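Local coordinates for protein ATP-dependent DNA helicase (Mycobacterium smegmatis, PDB 5V9X) that unwinds RNA:DNA hybrids in the 3'-to-5' direction, tracking along single-stranded DNA and probably drawing the energy for this from ATP hydrolysis, at residues A27-R32 / A51-W56; R38-T43 / I124-E129; S57-G62 / Q221-S226; T65-P70 / T246-P251; G97-Y102 / S184-I189. All blocks are in the same frame, centred on the assembly; numbering follows the deposited sequence.

Interaction 1: residues A27-R32 / A51-W56; sequences ADPLGR and AQADAW. With ANP (phosphoaminophosphonic acid-adenylate ester), chain C.
P29 and L30 lie against the flank of helix 50-60 that carries A53 and W56. The CB-CG edge of the proline ring rests on A53, P29 CB and P29 CG each 3.7 Å from A53 CB; a small alanine lets the rigid ring approach. The same P29 CB meets the indole at its edge, near the ring plane, 3.9 Å from W56 CE3. L30 reaches the outer end of that ring, its CD2 standing 3.7 Å from W56 CZ3. With W56 CG beside its own backbone N (chi1 -67°), the benzene half of the indole is held toward both loop residues. The indole meets F33 and F41 edge-to-face, and its NE1 is bonded to L77 O. The loop keeps its shape partly through an Asx turn, in which D28 OD1 accepts from L30 N at 3.2 Å. One turn before W56, Q52 stretches out beyond CG and presents its amide to the adenine of ANP. ANP N6 donates to Q52 OE1 (3.1 Å), while Q52 NE2 donates to ANP N7 (3.0 Å). T49 N and G74 O also bind this amide and fix its flip. Such two-point reading of adenine by a glutamine is characteristic of the Q motif in superfamily 2 helicases.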
# COMPACT_ATOMS: atom_id res chain seq x y z
N ALA A 27 15.25 30.55 -22.65
CA ALA A 27 14.65 29.39 -22.00
C ALA A 27 15.40 28.11 -22.38
O ALA A 27 15.02 27.42 -23.32
CB ALA A 27 13.18 29.27 -22.37
N ASP A 28 16.46 27.81 -21.63
CA ASP A 28 17.29 26.64 -21.88
C ASP A 28 17.40 25.83 -20.60
O ASP A 28 18.13 26.24 -19.67
CB ASP A 28 18.67 27.04 -22.39
CG ASP A 28 19.50 25.85 -22.84
OD1 ASP A 28 19.00 24.71 -22.81
OD2 ASP A 28 20.67 26.07 -23.23
N PRO A 29 16.72 24.68 -20.49
CA PRO A 29 16.82 23.89 -19.26
C PRO A 29 18.18 23.25 -19.06
O PRO A 29 18.58 23.01 -17.92
CB PRO A 29 15.72 22.83 -19.43
CG PRO A 29 14.86 23.31 -20.57
CD PRO A 29 15.77 24.10 -21.45
N LEU A 30 18.90 22.97 -20.14
CA LEU A 30 20.19 22.31 -20.06
C LEU A 30 21.35 23.29 -19.94
O LEU A 30 22.50 22.85 -19.78
CB LEU A 30 20.40 21.41 -21.29
CG LEU A 30 19.42 20.24 -21.41
CD1 LEU A 30 19.41 19.70 -22.83
CD2 LEU A 30 19.78 19.14 -20.42
N GLY A 31 21.09 24.60 -20.01
CA GLY A 31 22.14 25.59 -19.88
C GLY A 31 22.85 25.57 -18.54
O GLY A 31 24.01 25.98 -18.47
N ARG A 32 22.18 25.10 -17.49
CA ARG A 32 22.81 25.04 -16.18
C ARG A 32 23.93 24.00 -16.15
O ARG A 32 24.97 24.22 -15.53
CB ARG A 32 21.75 24.71 -15.12
CG ARG A 32 20.51 25.57 -15.21
CD ARG A 32 19.37 25.04 -14.35
NE ARG A 32 18.26 25.98 -14.31
CZ ARG A 32 17.15 25.87 -15.03
NH1 ARG A 32 16.98 24.84 -15.85
NH2 ARG A 32 16.19 26.78 -14.92
N ALA A 51 8.37 18.47 -16.76
CA ALA A 51 8.72 18.06 -15.41
C ALA A 51 10.23 18.06 -15.20
O ALA A 51 10.70 18.35 -14.09
CB ALA A 51 8.13 16.69 -15.10
N GLN A 52 11.00 17.73 -16.23
CA GLN A 52 12.46 17.77 -16.11
C GLN A 52 12.96 19.21 -16.03
O GLN A 52 13.78 19.54 -15.17
CB GLN A 52 13.10 17.04 -17.29
CG GLN A 52 13.02 15.53 -17.19
CD GLN A 52 13.43 14.85 -18.48
OE1 GLN A 52 13.31 15.42 -19.56
NE2 GLN A 52 13.91 13.62 -18.37
N ALA A 53 12.48 20.08 -16.92
CA ALA A 53 12.94 21.46 -16.95
C ALA A 53 12.66 22.16 -15.62
O ALA A 53 13.53 22.84 -15.07
CB ALA A 53 12.29 22.21 -18.11
N ASP A 54 11.45 22.00 -15.10
CA ASP A 54 11.10 22.60 -13.81
C ASP A 54 11.93 21.99 -12.68
O ASP A 54 12.46 22.71 -11.83
CB ASP A 54 9.61 22.43 -13.53
CG ASP A 54 8.74 23.00 -14.63
OD1 ASP A 54 9.27 23.68 -15.53
OD2 ASP A 54 7.51 22.76 -14.59
N ALA A 55 12.04 20.66 -12.66
CA ALA A 55 12.75 20.00 -11.57
C ALA A 55 14.23 20.36 -11.56
O ALA A 55 14.81 20.58 -10.49
CB ALA A 55 12.57 18.48 -11.67
N TRP A 56 14.85 20.43 -12.74
CA TRP A 56 16.26 20.82 -12.80
C TRP A 56 16.46 22.22 -12.24
O TRP A 56 17.46 22.49 -11.57
CB TRP A 56 16.77 20.73 -14.23
CG TRP A 56 16.82 19.34 -14.78
CD1 TRP A 56 16.94 18.18 -14.06
CD2 TRP A 56 16.75 18.96 -16.15
NE1 TRP A 56 16.95 17.10 -14.91
CE2 TRP A 56 16.83 17.55 -16.20
CE3 TRP A 56 16.62 19.67 -17.35
CZ2 TRP A 56 16.79 16.85 -17.40
CZ3 TRP A 56 16.58 18.97 -18.54
CH2 TRP A 56 16.67 17.57 -18.56
PG ANP C . 7.27 6.28 -13.46
O1G ANP C . 6.44 5.06 -13.73
O2G ANP C . 8.35 5.96 -12.36
O3G ANP C . 6.34 7.46 -12.96
PB ANP C . 9.03 8.04 -14.65
O1B ANP C . 10.01 7.79 -13.47
O2B ANP C . 8.21 9.26 -14.38
N3B ANP C . 8.04 6.72 -14.89
PA ANP C . 11.11 7.36 -16.26
O1A ANP C . 10.94 5.95 -15.85
O2A ANP C . 12.29 8.07 -15.58
O3A ANP C . 9.85 8.27 -15.95
O5' ANP C . 11.26 7.45 -17.83
C5' ANP C . 10.33 6.89 -18.82
C4' ANP C . 11.11 6.44 -20.03
O4' ANP C . 11.41 7.57 -20.89
C3' ANP C . 12.46 5.83 -19.69
O3' ANP C . 12.85 4.95 -20.73
C2' ANP C . 13.38 7.06 -19.70
O2' ANP C . 14.78 6.74 -19.63
C1' ANP C . 12.81 7.81 -20.91
N9 ANP C . 13.02 9.26 -20.92
C8 ANP C . 13.46 10.07 -19.90
N7 ANP C . 13.52 11.34 -20.22
C5 ANP C . 13.09 11.37 -21.54
C6 ANP C . 12.92 12.43 -22.45
N6 ANP C . 13.18 13.71 -22.17
N1 ANP C . 12.48 12.11 -23.69
C2 ANP C . 12.22 10.84 -23.98
N3 ANP C . 12.34 9.76 -23.20
C4 ANP C . 12.78 10.10 -21.98

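Interaction 2: residues R38-T43 / I124-E129; sequences REWFTT and ITRVAE
The helices bearing W40 and V127 cross at a wide angle: the axes of 38-43 and 124-129 approach to 9.0 Å, and their directions differ by 119°. The backbones are nearest at W40 and I124, whose CA atoms are 6.1 Å apart. In the middle, V127 sends its two methyls to different partners. V127 CG2 sits 3.8 Å from W40 CB, and V127 CG1 packs on the aliphatic part of E39, 3.8 Å from E39 CB. A branched valine suits the place, short yet wide enough to touch both neighbours. I124 CD1 adds a looser contact with W40 CB. The indole also lies on L77 and L81 of helix 75-88. At the exposed side R126, bent at chi2 and chi3, brings NH2 to T43 OG1 at 3.0 Å, with the hydroxyl near the guanidinium plane. T43 takes chi1 64°, which turns OG1 back to donate to W40 O at 2.8 Å. E39 OE1 has its own partner in H131 NE2. The chemistry is thus layered, apolar inside and polar outside: the threonine hydroxyl gives its proton to its own helix and receives one from the other, giving that side a directional bond that the valine contacts cannot supply.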
# COMPACT_ATOMS: atom_id res chain seq x y z
N ARG A 38 25.15 18.36 -21.18
CA ARG A 38 24.23 19.00 -22.12
C ARG A 38 24.29 18.33 -23.48
O ARG A 38 23.26 18.05 -24.09
CB ARG A 38 24.55 20.49 -22.23
CG ARG A 38 23.55 21.27 -23.07
CD ARG A 38 24.06 22.67 -23.41
NE ARG A 38 24.46 23.43 -22.23
CZ ARG A 38 25.70 23.80 -21.96
NH1 ARG A 38 26.68 23.49 -22.80
NH2 ARG A 38 25.98 24.49 -20.86
N GLU A 39 25.51 18.04 -23.97
CA GLU A 39 25.64 17.43 -25.29
C GLU A 39 25.07 16.02 -25.30
O GLU A 39 24.46 15.61 -26.29
CB GLU A 39 27.10 17.43 -25.75
CG GLU A 39 27.28 16.80 -27.13
CD GLU A 39 28.61 17.15 -27.78
OE1 GLU A 39 29.61 16.46 -27.50
OE2 GLU A 39 28.64 18.12 -28.56
N TRP A 40 25.26 15.26 -24.22
CA TRP A 40 24.73 13.91 -24.19
C TRP A 40 23.21 13.91 -24.23
O TRP A 40 22.60 13.23 -25.07
CB TRP A 40 25.20 13.14 -22.96
CG TRP A 40 24.35 11.93 -22.78
CD1 TRP A 40 24.41 10.77 -23.50
CD2 TRP A 40 23.25 11.77 -21.87
NE1 TRP A 40 23.45 9.90 -23.07
CE2 TRP A 40 22.72 10.48 -22.07
CE3 TRP A 40 22.68 12.59 -20.89
CZ2 TRP A 40 21.64 10.00 -21.34
CZ3 TRP A 40 21.61 12.10 -20.16
CH2 TRP A 40 21.10 10.82 -20.39
N PHE A 41 22.57 14.66 -23.32
CA PHE A 41 21.12 14.67 -23.26
C PHE A 41 20.50 15.11 -24.58
O PHE A 41 19.42 14.64 -24.94
CB PHE A 41 20.64 15.57 -22.11
CG PHE A 41 19.18 15.42 -21.79
CD1 PHE A 41 18.22 16.15 -22.48
CD2 PHE A 41 18.77 14.56 -20.79
CE1 PHE A 41 16.88 16.01 -22.19
CE2 PHE A 41 17.42 14.42 -20.49
CZ PHE A 41 16.48 15.14 -21.19
N THR A 42 21.18 16.00 -25.31
CA THR A 42 20.67 16.43 -26.60
C THR A 42 20.73 15.30 -27.63
O THR A 42 19.81 15.14 -28.44
CB THR A 42 21.45 17.65 -27.09
OG1 THR A 42 21.19 18.76 -26.22
CG2 THR A 42 21.04 18.03 -28.50
N THR A 43 21.79 14.50 -27.59
CA THR A 43 21.91 13.38 -28.52
C THR A 43 21.07 12.18 -28.10
O THR A 43 20.93 11.23 -28.89
CB THR A 43 23.37 12.94 -28.65
OG1 THR A 43 23.85 12.45 -27.40
CG2 THR A 43 24.24 14.11 -29.10
N ILE A 124 27.79 10.19 -20.91
CA ILE A 124 28.75 11.20 -20.46
C ILE A 124 30.16 10.79 -20.86
O ILE A 124 30.95 11.62 -21.35
CB ILE A 124 28.64 11.41 -18.94
CG1 ILE A 124 27.21 11.77 -18.52
CG2 ILE A 124 29.62 12.49 -18.48
CD1 ILE A 124 26.73 13.06 -19.09
N THR A 125 30.48 9.51 -20.69
CA THR A 125 31.80 9.01 -21.06
C THR A 125 32.05 9.15 -22.55
O THR A 125 33.12 9.59 -22.98
CB THR A 125 31.93 7.55 -20.63
OG1 THR A 125 31.74 7.45 -19.21
CG2 THR A 125 33.29 6.98 -21.01
N ARG A 126 31.07 8.75 -23.37
CA ARG A 126 31.21 8.86 -24.82
C ARG A 126 31.43 10.31 -25.24
O ARG A 126 32.28 10.60 -26.09
CB ARG A 126 29.98 8.27 -25.50
CG ARG A 126 30.12 8.05 -27.00
CD ARG A 126 29.49 9.18 -27.79
NE ARG A 126 28.07 9.34 -27.46
CZ ARG A 126 27.34 10.38 -27.83
NH1 ARG A 126 27.88 11.36 -28.55
NH2 ARG A 126 26.06 10.45 -27.48
N VAL A 127 30.69 11.24 -24.63
CA VAL A 127 30.82 12.65 -24.98
C VAL A 127 32.14 13.21 -24.45
O VAL A 127 32.83 13.96 -25.15
CB VAL A 127 29.61 13.44 -24.46
CG1 VAL A 127 29.81 14.93 -24.67
CG2 VAL A 127 28.34 12.97 -25.16
N ALA A 128 32.50 12.87 -23.21
CA ALA A 128 33.76 13.34 -22.64
C ALA A 128 34.94 12.95 -23.51
O ALA A 128 35.81 13.78 -23.80
CB ALA A 128 33.93 12.77 -21.23
N GLU A 129 34.99 11.70 -23.95
CA GLU A 129 36.10 11.23 -24.77
C GLU A 129 36.01 11.73 -26.20
O GLU A 129 37.04 11.91 -26.86
CB GLU A 129 36.17 9.70 -24.73
CG GLU A 129 36.39 9.16 -23.33
CD GLU A 129 36.48 7.64 -23.28
OE1 GLU A 129 36.17 7.00 -24.30
OE2 GLU A 129 36.86 7.11 -22.22

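Interaction 3: residues S57-G62 / Q221-S226; sequences SAISEG and QRIGLS
Q221 reaches from the start of strand 221-226 to the last turn of helix 50-60, where it meets I59. From CB the chain leaves with CG anti to the backbone N (chi1 -179°) and stays extended, which carries the amide across the gap between strand and helix. Q221 CD arrives 3.9 Å from I59 O. Q221 OE1 lies against a methyl, 3.8 Å from I59 CG2. Q221 NE2 donates to I59 O at 3.0 Å, nearly straight at 170°. The acceptor lies in the amide plane of Q221, and the donor lies in the carbonyl plane, on a lone pair. A glutamine is well suited here, long enough to span the distance and with two N-H groups to give; its NE2 also binds N63 O, the stronger partner.

I59 O is gripped twice, since G62 N also donates to it at 3.0 Å. That second bond belongs to a Schellman motif, in which G62 ends the helix at a positive phi of 93°, a backbone shape that glycine adopts easily. Deeper in, the two isoleucines cross at about a right angle, with I59 CD1 3.6 Å from I223 CD1, so the apolar interior begins immediately beside the polar bridge.

I59 also touches T65 of strand 64-68 and W82 of helix 75-88, while I223 lies on A79 of the same helix. R222 turns to the other face of the sheet, forming salt bridges with D213 and E210 of helix 200-213. The strand runs between 187-191 and 64-68, and this end of helix 50-60 packs over its first half.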
# COMPACT_ATOMS: atom_id res chain seq x y z
N SER A 57 15.52 23.13 -12.51
CA SER A 57 15.64 24.49 -12.01
C SER A 57 15.59 24.52 -10.48
O SER A 57 16.44 25.13 -9.83
CB SER A 57 14.53 25.37 -12.59
OG SER A 57 14.72 26.73 -12.24
N ALA A 58 14.59 23.85 -9.90
CA ALA A 58 14.45 23.84 -8.45
C ALA A 58 15.60 23.09 -7.78
O ALA A 58 16.14 23.54 -6.77
CB ALA A 58 13.11 23.23 -8.05
N ILE A 59 15.99 21.94 -8.34
CA ILE A 59 17.05 21.15 -7.74
C ILE A 59 18.38 21.89 -7.80
O ILE A 59 19.14 21.92 -6.82
CB ILE A 59 17.15 19.77 -8.41
CG1 ILE A 59 15.90 18.93 -8.10
CG2 ILE A 59 18.40 19.03 -7.97
CD1 ILE A 59 15.81 17.66 -8.91
N SER A 60 18.68 22.52 -8.94
CA SER A 60 19.95 23.22 -9.09
C SER A 60 20.06 24.40 -8.14
O SER A 60 21.17 24.78 -7.75
CB SER A 60 20.13 23.69 -10.53
OG SER A 60 19.10 24.58 -10.91
N GLU A 61 18.93 24.99 -7.76
CA GLU A 61 18.92 26.11 -6.83
C GLU A 61 18.94 25.67 -5.37
O GLU A 61 18.84 26.53 -4.48
CB GLU A 61 17.71 27.01 -7.10
CG GLU A 61 17.79 27.74 -8.44
CD GLU A 61 16.56 28.57 -8.74
OE1 GLU A 61 15.63 28.59 -7.90
OE2 GLU A 61 16.52 29.21 -9.81
N GLY A 62 19.06 24.37 -5.10
CA GLY A 62 19.30 23.87 -3.77
C GLY A 62 18.07 23.48 -2.97
O GLY A 62 18.22 23.11 -1.79
N GLN A 221 19.88 17.35 0.48
CA GLN A 221 18.74 17.76 -0.32
C GLN A 221 17.85 16.56 -0.61
O GLN A 221 18.34 15.49 -0.99
CB GLN A 221 19.23 18.39 -1.63
CG GLN A 221 18.15 18.90 -2.55
CD GLN A 221 18.71 19.39 -3.87
OE1 GLN A 221 19.63 18.80 -4.43
NE2 GLN A 221 18.15 20.48 -4.38
N ARG A 222 16.54 16.73 -0.42
CA ARG A 222 15.58 15.64 -0.57
C ARG A 222 14.72 15.85 -1.81
O ARG A 222 14.14 16.93 -1.98
CB ARG A 222 14.70 15.52 0.68
CG ARG A 222 15.47 15.19 1.94
CD ARG A 222 14.54 14.98 3.12
NE ARG A 222 15.28 14.80 4.36
CZ ARG A 222 14.72 14.54 5.54
NH1 ARG A 222 13.40 14.42 5.64
NH2 ARG A 222 15.48 14.40 6.62
N ILE A 223 14.65 14.83 -2.65
CA ILE A 223 13.88 14.88 -3.89
C ILE A 223 12.89 13.72 -3.90
O ILE A 223 13.28 12.57 -3.67
CB ILE A 223 14.80 14.81 -5.13
CG1 ILE A 223 15.79 15.98 -5.11
CG2 ILE A 223 13.98 14.83 -6.41
CD1 ILE A 223 16.97 15.80 -6.05
N GLY A 224 11.62 14.03 -4.15
CA GLY A 224 10.58 13.03 -4.19
C GLY A 224 9.93 12.96 -5.56
O GLY A 224 9.82 13.96 -6.27
N LEU A 225 9.50 11.75 -5.93
CA LEU A 225 8.92 11.48 -7.24
C LEU A 225 7.67 10.64 -7.08
O LEU A 225 7.65 9.69 -6.29
CB LEU A 225 9.92 10.75 -8.15
CG LEU A 225 11.35 11.30 -8.19
CD1 LEU A 225 12.27 10.35 -8.92
CD2 LEU A 225 11.36 12.67 -8.84
N SER A 226 6.62 10.98 -7.83
CA SER A 226 5.40 10.18 -7.86
C SER A 226 4.46 10.74 -8.91
O SER A 226 4.35 11.96 -9.07
CB SER A 226 4.71 10.16 -6.49
OG SER A 226 3.50 9.42 -6.56

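Interaction 4: residues T65-P70 / T246-P251; sequences TLVIAP and TIVCPP
V248 and T65 bring methyls together at the apolar centre of this strand pair, which closes one margin of the parallel RecA-like sheet of the first helicase domain. V248 CG2 is 3.7 Å from T65 CG2. The other methyl, V248 CG1, lies loosely beside V67 CG1, 4.3 Å away. Beta-branched residues suit such strands because they favour extended backbone and fill the space between neighbours. On the opposite face, beside L66, I68 CD1 packs 3.9 Å from I247 CG2; P232 touches both isoleucines and brings helix 232-240 over this side. The face of T65 and V248 is covered instead by helix 50-60, through A58, I59 and D54.

Outward from these side chains runs the parallel backbone pairing. L66 bonds in both directions: its N donates to T246 O (3.0 Å), and its O accepts from V248 N (2.7 Å). I68 N then donates to V248 O. The T65 hydroxyl is hydrogen-bonded to N63 O, just before the segment.

Beyond I68 the strand passes into a probable P-loop (Walker A), where A69 O accepts from K75 NZ and P70 touches ANP. Strand 245-248 parts company here, because P250 has no N-H to continue the pairing. P250 CD lies 3.6 Å from I68 O instead.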
# COMPACT_ATOMS: atom_id res chain seq x y z
N THR A 65 12.73 19.17 -3.48
CA THR A 65 11.82 19.21 -4.62
C THR A 65 10.96 17.95 -4.65
O THR A 65 11.48 16.84 -4.53
CB THR A 65 12.60 19.34 -5.93
OG1 THR A 65 13.49 20.47 -5.84
CG2 THR A 65 11.65 19.54 -7.10
N LEU A 66 9.66 18.14 -4.83
CA LEU A 66 8.72 17.05 -5.08
C LEU A 66 8.23 17.17 -6.52
O LEU A 66 7.61 18.18 -6.88
CB LEU A 66 7.55 17.08 -4.10
CG LEU A 66 6.40 16.11 -4.40
CD1 LEU A 66 6.82 14.66 -4.17
CD2 LEU A 66 5.16 16.45 -3.58
N VAL A 67 8.50 16.15 -7.32
CA VAL A 67 8.14 16.14 -8.73
C VAL A 67 6.87 15.31 -8.89
O VAL A 67 6.83 14.13 -8.53
CB VAL A 67 9.28 15.58 -9.60
CG1 VAL A 67 8.93 15.72 -11.08
CG2 VAL A 67 10.58 16.31 -9.28
N ILE A 68 5.82 15.93 -9.43
CA ILE A 68 4.52 15.29 -9.62
C ILE A 68 4.23 15.33 -11.11
O ILE A 68 3.89 16.38 -11.66
CB ILE A 68 3.42 15.99 -8.82
CG1 ILE A 68 3.81 16.08 -7.34
CG2 ILE A 68 2.10 15.26 -8.98
CD1 ILE A 68 2.89 16.96 -6.53
N ALA A 69 4.37 14.19 -11.77
CA ALA A 69 4.18 14.09 -13.22
C ALA A 69 3.81 12.66 -13.56
O ALA A 69 4.15 11.74 -12.81
CB ALA A 69 5.45 14.53 -13.97
N PRO A 70 3.11 12.44 -14.68
CA PRO A 70 2.68 11.07 -15.03
C PRO A 70 3.83 10.10 -15.27
O PRO A 70 5.01 10.48 -15.18
CB PRO A 70 1.86 11.29 -16.31
CG PRO A 70 2.30 12.61 -16.84
CD PRO A 70 2.61 13.44 -15.64
N THR A 246 9.97 22.83 -2.73
CA THR A 246 9.46 23.31 -4.01
C THR A 246 8.68 22.19 -4.69
O THR A 246 9.25 21.14 -5.00
CB THR A 246 10.59 23.79 -4.91
OG1 THR A 246 11.22 24.94 -4.33
CG2 THR A 246 10.05 24.14 -6.29
N ILE A 247 7.39 22.41 -4.91
CA ILE A 247 6.54 21.41 -5.55
C ILE A 247 6.53 21.66 -7.05
O ILE A 247 6.06 22.70 -7.51
CB ILE A 247 5.12 21.44 -4.97
CG1 ILE A 247 5.14 20.96 -3.52
CG2 ILE A 247 4.18 20.58 -5.81
CD1 ILE A 247 3.76 20.81 -2.90
N VAL A 248 7.07 20.70 -7.80
CA VAL A 248 7.06 20.74 -9.26
C VAL A 248 5.92 19.86 -9.74
O VAL A 248 5.92 18.65 -9.51
CB VAL A 248 8.40 20.27 -9.84
CG1 VAL A 248 8.26 20.01 -11.33
CG2 VAL A 248 9.48 21.31 -9.59
N CYS A 249 4.94 20.46 -10.41
CA CYS A 249 3.76 19.74 -10.89
C CYS A 249 3.26 20.42 -12.16
O CYS A 249 2.29 21.19 -12.14
CB CYS A 249 2.67 19.70 -9.82
SG CYS A 249 1.17 18.81 -10.31
N PRO A 250 3.90 20.14 -13.30
CA PRO A 250 3.49 20.78 -14.55
C PRO A 250 2.25 20.10 -15.12
O PRO A 250 1.88 19.01 -14.67
CB PRO A 250 4.71 20.56 -15.45
CG PRO A 250 5.27 19.27 -14.98
CD PRO A 250 5.04 19.23 -13.48
N PRO A 251 1.59 20.73 -16.11
CA PRO A 251 0.39 20.12 -16.71
C PRO A 251 0.61 18.69 -17.19
O PRO A 251 1.49 18.42 -18.01
CB PRO A 251 0.08 21.06 -17.88
CG PRO A 251 0.58 22.38 -17.43
CD PRO A 251 1.82 22.10 -16.62

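Interaction 5: residues G97-Y102 / S184-I189; sequences GTQVLY and SVRTVI
Y102 and I189 are bridge partners on adjacent parallel strands, their side chains crossing at a slant, with Y102 CD2 3.8 Å from I189 CG2. On the same face V100 CG1 approaches I189 CD1. On the other face L101 CB touches both V185 CG1 and V188 CG2. These side chains are held in step by the backbone: L101 N donates to T187 O (3.0 Å), and L101 O accepts from I189 N (2.8 Å). Where the strands begin, Q99 O accepts from R186 N at 2.9 Å and more weakly from T187 N. Q99 bends at chi2 (-79°) to lie alongside R186, with Q99 OE1 over one face of the guanidinium, 3.7 Å from R186 NE. Both are long and polar, as suits the more exposed end where the strands begin.

Further out, helix 75-88 covers V100 and I189 through A83, A79 and F80, whereas helix 200-213 lies on L101 and V188. Y102 OH is hydrogen-bonded to D191 OD2, farther along the strand of I189. D191 probably opens motif II (Walker B), so the tyrosine could help position it. Two parallel strands between helical layers, leading toward the nucleotide, are typical of a RecA-like helicase core.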
# COMPACT_ATOMS: atom_id res chain seq x y z
N GLY A 97 33.31 9.15 -0.82
CA GLY A 97 32.21 8.56 -0.08
C GLY A 97 30.92 8.61 -0.89
O GLY A 97 30.84 9.21 -1.96
N THR A 98 29.91 7.95 -0.35
CA THR A 98 28.62 7.89 -1.02
C THR A 98 28.01 9.29 -1.10
O THR A 98 27.80 9.95 -0.08
CB THR A 98 27.68 6.94 -0.29
OG1 THR A 98 28.27 5.63 -0.24
CG2 THR A 98 26.35 6.85 -1.03
N GLN A 99 27.73 9.74 -2.33
CA GLN A 99 27.30 11.11 -2.60
C GLN A 99 25.80 11.23 -2.84
O GLN A 99 25.18 12.21 -2.40
CB GLN A 99 28.04 11.67 -3.82
CG GLN A 99 29.53 11.88 -3.59
CD GLN A 99 29.83 13.14 -2.82
OE1 GLN A 99 29.43 14.24 -3.22
NE2 GLN A 99 30.54 13.01 -1.70
N VAL A 100 25.19 10.27 -3.53
CA VAL A 100 23.77 10.27 -3.83
C VAL A 100 23.14 9.04 -3.21
O VAL A 100 23.69 7.94 -3.29
CB VAL A 100 23.52 10.31 -5.36
CG1 VAL A 100 22.03 10.22 -5.66
CG2 VAL A 100 24.12 11.57 -5.97
N LEU A 101 21.98 9.22 -2.58
CA LEU A 101 21.23 8.13 -1.96
C LEU A 101 19.84 8.07 -2.58
O LEU A 101 19.02 8.97 -2.38
CB LEU A 101 21.14 8.32 -0.45
CG LEU A 101 20.39 7.21 0.31
CD1 LEU A 101 21.12 5.88 0.20
CD2 LEU A 101 20.18 7.59 1.76
N TYR A 102 19.58 7.02 -3.34
CA TYR A 102 18.27 6.76 -3.92
C TYR A 102 17.58 5.67 -3.11
O TYR A 102 18.16 4.61 -2.87
CB TYR A 102 18.40 6.34 -5.39
CG TYR A 102 17.12 5.82 -6.02
CD1 TYR A 102 16.74 4.50 -5.86
CD2 TYR A 102 16.32 6.65 -6.79
CE1 TYR A 102 15.58 4.02 -6.42
CE2 TYR A 102 15.15 6.17 -7.36
CZ TYR A 102 14.79 4.85 -7.17
OH TYR A 102 13.64 4.36 -7.74
N SER A 184 28.94 11.61 3.73
CA SER A 184 29.15 12.60 2.68
C SER A 184 27.94 12.80 1.79
O SER A 184 28.02 13.56 0.82
CB SER A 184 30.36 12.22 1.82
OG SER A 184 31.56 12.20 2.59
N VAL A 185 26.82 12.14 2.09
CA VAL A 185 25.65 12.20 1.22
C VAL A 185 25.17 13.64 1.09
O VAL A 185 24.95 14.33 2.09
CB VAL A 185 24.53 11.29 1.75
CG1 VAL A 185 23.21 11.60 1.05
CG2 VAL A 185 24.90 9.83 1.55
N ARG A 186 25.02 14.09 -0.16
CA ARG A 186 24.51 15.43 -0.45
C ARG A 186 23.09 15.43 -1.00
O ARG A 186 22.36 16.41 -0.78
CB ARG A 186 25.43 16.14 -1.46
CG ARG A 186 26.83 16.41 -0.93
CD ARG A 186 27.67 17.17 -1.94
NE ARG A 186 29.01 17.45 -1.42
CZ ARG A 186 29.97 18.07 -2.11
NH1 ARG A 186 29.74 18.48 -3.35
NH2 ARG A 186 31.15 18.28 -1.56
N THR A 187 22.67 14.38 -1.70
CA THR A 187 21.35 14.29 -2.28
C THR A 187 20.66 13.02 -1.81
O THR A 187 21.31 11.98 -1.65
CB THR A 187 21.41 14.30 -3.82
OG1 THR A 187 22.10 15.48 -4.27
CG2 THR A 187 20.02 14.27 -4.44
N VAL A 188 19.36 13.11 -1.57
CA VAL A 188 18.53 11.96 -1.21
C VAL A 188 17.30 11.97 -2.11
O VAL A 188 16.49 12.90 -2.05
CB VAL A 188 18.11 11.98 0.27
CG1 VAL A 188 17.07 10.91 0.53
CG2 VAL A 188 19.33 11.77 1.16
N ILE A 189 17.17 10.94 -2.94
CA ILE A 189 16.02 10.77 -3.82
C ILE A 189 15.09 9.73 -3.19
O ILE A 189 15.53 8.62 -2.87
CB ILE A 189 16.45 10.34 -5.23
CG1 ILE A 189 17.50 11.30 -5.79
CG2 ILE A 189 15.25 10.26 -6.16
CD1 ILE A 189 18.02 10.91 -7.16

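Overall arrangement
From the N terminus, interaction 1 closes first, folding the opening loop onto helix 50-60. Interaction 2, from the intervening helix 35-44 forward to helix 118-130, crosses it and also interactions 3, 4 and 5; R38 and F41 touch interaction 1. Helix 50-60 continues into interaction 3, a long closure to strand 221-226. Interaction 4 starts inside that span and ends past it, so these two cross, and G224 bonds to T65 and V67 tie their strands. Interaction 5, from 97-102 to 184-189, lies within both spans and joins interaction 3 through V188. Interactions 3 to 5 gather strands 100-103, 187-191, 221-226, 64-68 and 245-248 in one sheet, with interactions 1 and 2 among the helices beside it.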